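Local atomic coordinates of beta-phenylalanine aminotransferase (Variovorax paradoxus, PDB entry 4AO9), a protein that catalyses transamination of beta-phenylalanine with pyridoxal-5'-phosphate as cofactor, probably passing the amino group to a 2-oxo acid. Residues 254-266 / 278-290. Numbering follows the deposited sequence.
Sequences GALLVFDEVMTSR and IRSDLTTLGKYIG. With PLP (pyridoxal-5'-phosphate), chain C.
V262 and K287 meet at the cofactor, where parallel strands 256-260 and 282-286 run out into their C-terminal loops. K287 is joined covalently through NZ to PLP C4A; its chain, extended as far as CE, bends only at chi4 (97°) to reach that carbon. V262 lays CG1 against one face of the pyridine ring, 3.5 Å from PLP C4, and the same methyl touches K287 CG, while CG2 rests on the backbone of L285; a short branched residue suits this wedge between ring and strand.

D260 serves the other end of the ring. With CG anti to the backbone N (chi1 180°), OD2 comes within 2.8 Å of PLP N1, probably favouring a protonated pyridine nitrogen. OD1 accepts from V262 N, an Asx turn that holds the carboxylate, and H180 and N156 bond to OD2. N156 also bonds T284 OG1, which sits 3.3 Å from D260 CA.

Beyond the pocket, S265 OG and Y288 OH share a 2.7 Å hydrogen bond at the edge of the tyrosine ring, and R266 CB packs against Y288 CE1. Water 2 ties S265 OG to G286 N.

At the N-terminal end, D281 OD2 accepts from L257 N on its anti side at 169°, ahead of the backbone ladder: F259 N to L282 O, T284 N to F259 O, E261 N to T284 O. Salt bridges from OD2 to R247 and OD1 to R301 probably offset this buried charge. F259 lies crosswise to I278, its ring edge meeting I278 O and CZ touching CG2, an aromatic filler between the sheet and helix 272-276.

Strand, helix 272-276 and strand form a beta-alpha-beta unit whose C-terminal strand ends carry the aspartate and cofactor-linked lysine, the internal-aldimine residue, characteristic of fold-type I, class III aminotransferases.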
loop_
_atom_site.group_PDB
_atom_site.type_symbol
_atom_site.label_atom_id
_atom_site.label_comp_id
_atom_site.label_asym_id
_atom_site.label_seq_id
_atom_site.Cartn_x
_atom_site.Cartn_y
_atom_site.Cartn_z
ATOM N N GLY A 254 -26.014 -7.180 -15.302
ATOM C CA GLY A 254 -26.057 -6.385 -14.071
ATOM C C GLY A 254 -24.762 -6.313 -13.278
ATOM O O GLY A 254 -24.792 -5.993 -12.095
ATOM N N ALA A 255 -23.646 -6.630 -13.937
ATOM C CA ALA A 255 -22.322 -6.576 -13.332
ATOM C C ALA A 255 -21.706 -5.211 -13.578
ATOM O O ALA A 255 -22.063 -4.500 -14.529
ATOM C CB ALA A 255 -21.426 -7.651 -13.939
ATOM N N LEU A 256 -20.757 -4.854 -12.722
ATOM C CA LEU A 256 -19.952 -3.659 -12.971
ATOM C C LEU A 256 -18.744 -4.003 -13.826
ATOM O O LEU A 256 -18.126 -5.051 -13.644
ATOM C CB LEU A 256 -19.502 -3.031 -11.646
ATOM C CG LEU A 256 -20.569 -2.557 -10.651
ATOM C CD1 LEU A 256 -19.878 -1.868 -9.485
ATOM C CD2 LEU A 256 -21.541 -1.584 -11.297
ATOM N N LEU A 257 -18.403 -3.125 -14.756
ATOM C CA LEU A 257 -17.140 -3.263 -15.475
ATOM C C LEU A 257 -16.126 -2.376 -14.784
ATOM O O LEU A 257 -16.398 -1.199 -14.529
ATOM C CB LEU A 257 -17.277 -2.827 -16.938
ATOM C CG LEU A 257 -16.028 -2.803 -17.822
ATOM C CD1 LEU A 257 -15.490 -4.220 -18.054
ATOM C CD2 LEU A 257 -16.365 -2.122 -19.151
ATOM N N VAL A 258 -14.971 -2.948 -14.461
ATOM C CA VAL A 258 -13.874 -2.186 -13.860
ATOM C C VAL A 258 -12.671 -2.253 -14.787
ATOM O O VAL A 258 -12.170 -3.345 -15.100
ATOM C CB VAL A 258 -13.504 -2.716 -12.453
ATOM C CG1 VAL A 258 -12.302 -1.952 -11.891
ATOM C CG2 VAL A 258 -14.704 -2.636 -11.508
ATOM N N PHE A 259 -12.242 -1.085 -15.265
ATOM C CA PHE A 259 -10.988 -1.009 -15.996
ATOM C C PHE A 259 -9.835 -0.702 -15.048
ATOM O O PHE A 259 -9.826 0.335 -14.357
ATOM C CB PHE A 259 -11.025 0.064 -17.087
ATOM C CG PHE A 259 -11.720 -0.343 -18.373
ATOM C CD1 PHE A 259 -11.617 -1.629 -18.906
ATOM C CD2 PHE A 259 -12.428 0.617 -19.085
ATOM C CE1 PHE A 259 -12.238 -1.958 -20.118
ATOM C CE2 PHE A 259 -13.065 0.292 -20.291
ATOM C CZ PHE A 259 -12.974 -0.985 -20.801
ATOM N N ASP A 260 -8.851 -1.594 -15.064
ATOM C CA ASP A 260 -7.593 -1.362 -14.379
ATOM C C ASP A 260 -6.715 -0.534 -15.311
ATOM O O ASP A 260 -6.134 -1.070 -16.254
ATOM C CB ASP A 260 -6.944 -2.712 -14.028
ATOM C CG ASP A 260 -5.613 -2.553 -13.311
ATOM O OD1 ASP A 260 -5.024 -1.455 -13.353
ATOM O OD2 ASP A 260 -5.155 -3.534 -12.703
ATOM N N GLU A 261 -6.649 0.769 -15.042
ATOM C CA GLU A 261 -5.808 1.680 -15.832
ATOM C C GLU A 261 -4.588 2.132 -15.045
ATOM O O GLU A 261 -3.995 3.176 -15.324
ATOM C CB GLU A 261 -6.617 2.868 -16.377
ATOM C CG GLU A 261 -7.730 2.452 -17.355
ATOM C CD GLU A 261 -7.901 3.432 -18.483
ATOM O OE1 GLU A 261 -7.064 3.413 -19.401
ATOM O OE2 GLU A 261 -8.848 4.232 -18.425
ATOM N N VAL A 262 -4.152 1.299 -14.104
ATOM C CA VAL A 262 -2.930 1.631 -13.353
ATOM C C VAL A 262 -1.776 1.911 -14.316
ATOM O O VAL A 262 -1.008 2.844 -14.108
ATOM C CB VAL A 262 -2.572 0.530 -12.324
ATOM C CG1 VAL A 262 -1.159 0.737 -11.751
ATOM C CG2 VAL A 262 -3.612 0.484 -11.201
ATOM N N MET A 263 -1.668 1.108 -15.364
ATOM C CA MET A 263 -0.685 1.368 -16.417
ATOM C C MET A 263 -1.288 2.163 -17.586
ATOM O O MET A 263 -0.701 3.138 -18.059
ATOM C CB MET A 263 -0.100 0.047 -16.906
ATOM C CG MET A 263 1.233 0.186 -17.550
ATOM S SD MET A 263 1.953 -1.450 -17.729
ATOM C CE MET A 263 2.811 -1.705 -16.184
ATOM N N THR A 264 -2.467 1.771 -18.055
ATOM C CA THR A 264 -2.983 2.331 -19.314
ATOM C C THR A 264 -3.448 3.790 -19.243
ATOM O O THR A 264 -3.696 4.423 -20.286
ATOM C CB THR A 264 -4.107 1.468 -19.936
ATOM O OG1 THR A 264 -5.237 1.439 -19.064
ATOM C CG2 THR A 264 -3.633 0.035 -20.191
ATOM N N SER A 265 -3.574 4.352 -18.038
ATOM C CA SER A 265 -4.021 5.747 -17.945
ATOM C C SER A 265 -3.029 6.704 -18.582
ATOM O O SER A 265 -3.406 7.790 -18.988
ATOM C CB SER A 265 -4.280 6.159 -16.502
ATOM O OG SER A 265 -3.047 6.326 -15.834
ATOM N N ARG A 266 -1.766 6.295 -18.672
ATOM C CA ARG A 266 -0.747 7.162 -19.293
ATOM C C ARG A 266 -0.708 7.140 -20.812
ATOM O O ARG A 266 0.035 7.929 -21.412
ATOM C CB ARG A 266 0.669 6.892 -18.759
ATOM C CG ARG A 266 1.100 5.443 -18.662
ATOM C CD ARG A 266 2.515 5.355 -18.080
ATOM N NE ARG A 266 3.428 5.574 -19.176
ATOM C CZ ARG A 266 4.749 5.730 -19.126
ATOM N NH1 ARG A 266 5.446 5.708 -17.986
ATOM N NH2 ARG A 266 5.376 5.916 -20.270
ATOM N N ILE A 278 -14.901 3.519 -24.372
ATOM C CA ILE A 278 -15.623 2.562 -23.538
ATOM C C ILE A 278 -15.592 3.022 -22.088
ATOM O O ILE A 278 -14.516 3.226 -21.508
ATOM C CB ILE A 278 -15.067 1.121 -23.667
ATOM C CG1 ILE A 278 -15.028 0.706 -25.144
ATOM C CG2 ILE A 278 -15.916 0.140 -22.838
ATOM C CD1 ILE A 278 -14.236 -0.555 -25.422
ATOM N N ARG A 279 -16.778 3.180 -21.514
ATOM C CA ARG A 279 -16.944 3.689 -20.153
ATOM C C ARG A 279 -17.085 2.542 -19.164
ATOM O O ARG A 279 -18.045 1.781 -19.240
ATOM C CB ARG A 279 -18.177 4.596 -20.063
ATOM C CG ARG A 279 -18.528 5.052 -18.642
ATOM C CD ARG A 279 -17.842 6.358 -18.283
ATOM N NE ARG A 279 -18.646 7.538 -18.614
ATOM C CZ ARG A 279 -19.132 8.410 -17.725
ATOM N NH1 ARG A 279 -18.906 8.268 -16.426
ATOM N NH2 ARG A 279 -19.848 9.445 -18.145
ATOM N N SER A 280 -16.135 2.419 -18.241
ATOM C CA SER A 280 -16.285 1.476 -17.126
ATOM C C SER A 280 -17.012 2.119 -15.944
ATOM O O SER A 280 -17.019 3.337 -15.783
ATOM C CB SER A 280 -14.917 0.950 -16.692
ATOM O OG SER A 280 -14.058 2.024 -16.331
ATOM N N ASP A 281 -17.630 1.275 -15.116
ATOM C CA ASP A 281 -18.307 1.730 -13.906
ATOM C C ASP A 281 -17.347 2.217 -12.829
ATOM O O ASP A 281 -17.666 3.158 -12.094
ATOM C CB ASP A 281 -19.189 0.617 -13.357
ATOM C CG ASP A 281 -20.236 0.192 -14.349
ATOM O OD1 ASP A 281 -21.278 0.882 -14.423
ATOM O OD2 ASP A 281 -20.003 -0.797 -15.069
ATOM N N LEU A 282 -16.178 1.580 -12.752
ATOM C CA LEU A 282 -15.068 2.032 -11.906
ATOM C C LEU A 282 -13.787 1.959 -12.715
ATOM O O LEU A 282 -13.701 1.199 -13.697
ATOM C CB LEU A 282 -14.913 1.174 -10.638
ATOM C CG LEU A 282 -16.097 1.142 -9.667
ATOM C CD1 LEU A 282 -15.861 0.068 -8.611
ATOM C CD2 LEU A 282 -16.317 2.493 -8.997
ATOM N N THR A 283 -12.795 2.732 -12.276
ATOM C CA THR A 283 -11.471 2.747 -12.863
ATOM C C THR A 283 -10.471 2.781 -11.718
ATOM O O THR A 283 -10.662 3.516 -10.743
ATOM C CB THR A 283 -11.285 4.005 -13.718
ATOM O OG1 THR A 283 -12.229 3.965 -14.801
ATOM C CG2 THR A 283 -9.863 4.083 -14.290
ATOM N N THR A 284 -9.399 2.007 -11.855
ATOM C CA THR A 284 -8.300 2.095 -10.897
ATOM C C THR A 284 -7.078 2.734 -11.554
ATOM O O THR A 284 -6.855 2.606 -12.768
ATOM C CB THR A 284 -7.963 0.736 -10.289
ATOM O OG1 THR A 284 -7.647 -0.190 -11.339
ATOM C CG2 THR A 284 -9.163 0.211 -9.477
ATOM N N LEU A 285 -6.323 3.461 -10.728
ATOM C CA LEU A 285 -5.148 4.217 -11.145
ATOM C C LEU A 285 -4.006 3.965 -10.174
ATOM O O LEU A 285 -4.219 3.549 -9.036
ATOM C CB LEU A 285 -5.470 5.714 -11.131
ATOM C CG LEU A 285 -6.577 6.207 -12.051
ATOM C CD1 LEU A 285 -6.885 7.668 -11.707
ATOM C CD2 LEU A 285 -6.180 6.075 -13.515
ATOM N N GLY A 286 -2.788 4.231 -10.633
ATOM C CA GLY A 286 -1.622 4.071 -9.786
ATOM C C GLY A 286 -0.370 4.540 -10.478
ATOM O O GLY A 286 -0.403 5.396 -11.375
ATOM N N LYS A 287 0.740 3.957 -10.039
ATOM C CA LYS A 287 2.087 4.233 -10.587
ATOM C C LYS A 287 2.350 5.770 -10.687
ATOM O O LYS A 287 2.424 6.440 -9.654
ATOM C CB LYS A 287 2.341 3.367 -11.834
ATOM C CG LYS A 287 2.546 1.915 -11.305
ATOM C CD LYS A 287 3.192 1.009 -12.341
ATOM C CE LYS A 287 3.408 -0.436 -11.867
ATOM N NZ LYS A 287 2.300 -1.300 -12.340
ATOM N N TYR A 288 2.463 6.328 -11.885
ATOM C CA TYR A 288 2.948 7.712 -12.034
ATOM C C TYR A 288 2.038 8.818 -11.488
ATOM O O TYR A 288 2.473 9.958 -11.323
ATOM C CB TYR A 288 3.215 8.006 -13.516
ATOM C CG TYR A 288 1.915 8.190 -14.278
ATOM C CD1 TYR A 288 1.181 7.085 -14.709
ATOM C CD2 TYR A 288 1.390 9.467 -14.517
ATOM C CE1 TYR A 288 -0.025 7.240 -15.364
ATOM C CE2 TYR A 288 0.177 9.633 -15.188
ATOM C CZ TYR A 288 -0.514 8.508 -15.610
ATOM O OH TYR A 288 -1.720 8.668 -16.242
ATOM N N ILE A 289 0.768 8.506 -11.249
ATOM C CA ILE A 289 -0.185 9.531 -10.830
ATOM C C ILE A 289 0.204 10.180 -9.492
ATOM O O ILE A 289 -0.128 11.338 -9.251
ATOM C CB ILE A 289 -1.650 8.989 -10.841
ATOM C CG1 ILE A 289 -2.075 8.559 -12.256
ATOM C CG2 ILE A 289 -2.622 10.020 -10.288
ATOM C CD1 ILE A 289 -2.612 9.683 -13.140
ATOM N N GLY A 290 0.941 9.453 -8.641
ATOM C CA GLY A 290 1.442 10.006 -7.389
ATOM C C GLY A 290 2.772 10.734 -7.476
ATOM O O GLY A 290 3.423 10.942 -6.458
HETATM N N1 PLP C . -2.418 -3.163 -12.051
HETATM C C2 PLP C . -1.604 -2.918 -13.078
HETATM C C2A PLP C . -2.204 -3.013 -14.482
HETATM C C3 PLP C . -0.267 -2.575 -12.855
HETATM O O3 PLP C . 0.460 -2.344 -13.838
HETATM C C4 PLP C . 0.259 -2.485 -11.556
HETATM C C4A PLP C . 1.718 -2.090 -11.253
HETATM C C5 PLP C . -0.640 -2.789 -10.509
HETATM C C6 PLP C . -1.964 -3.123 -10.795
HETATM C C5A PLP C . -0.192 -2.755 -9.036
HETATM O O4P PLP C . 0.180 -1.542 -8.532
HETATM P P PLP C . 1.145 -1.544 -7.242
HETATM O O1P PLP C . 2.511 -2.194 -7.684
HETATM O O2P PLP C . 0.485 -2.412 -6.113
HETATM O O3P PLP C . 1.240 -0.118 -6.816
HETATM O O HOH W 1 -11.434 3.809 -17.481
HETATM O O HOH W 2 -2.349 5.177 -13.456
#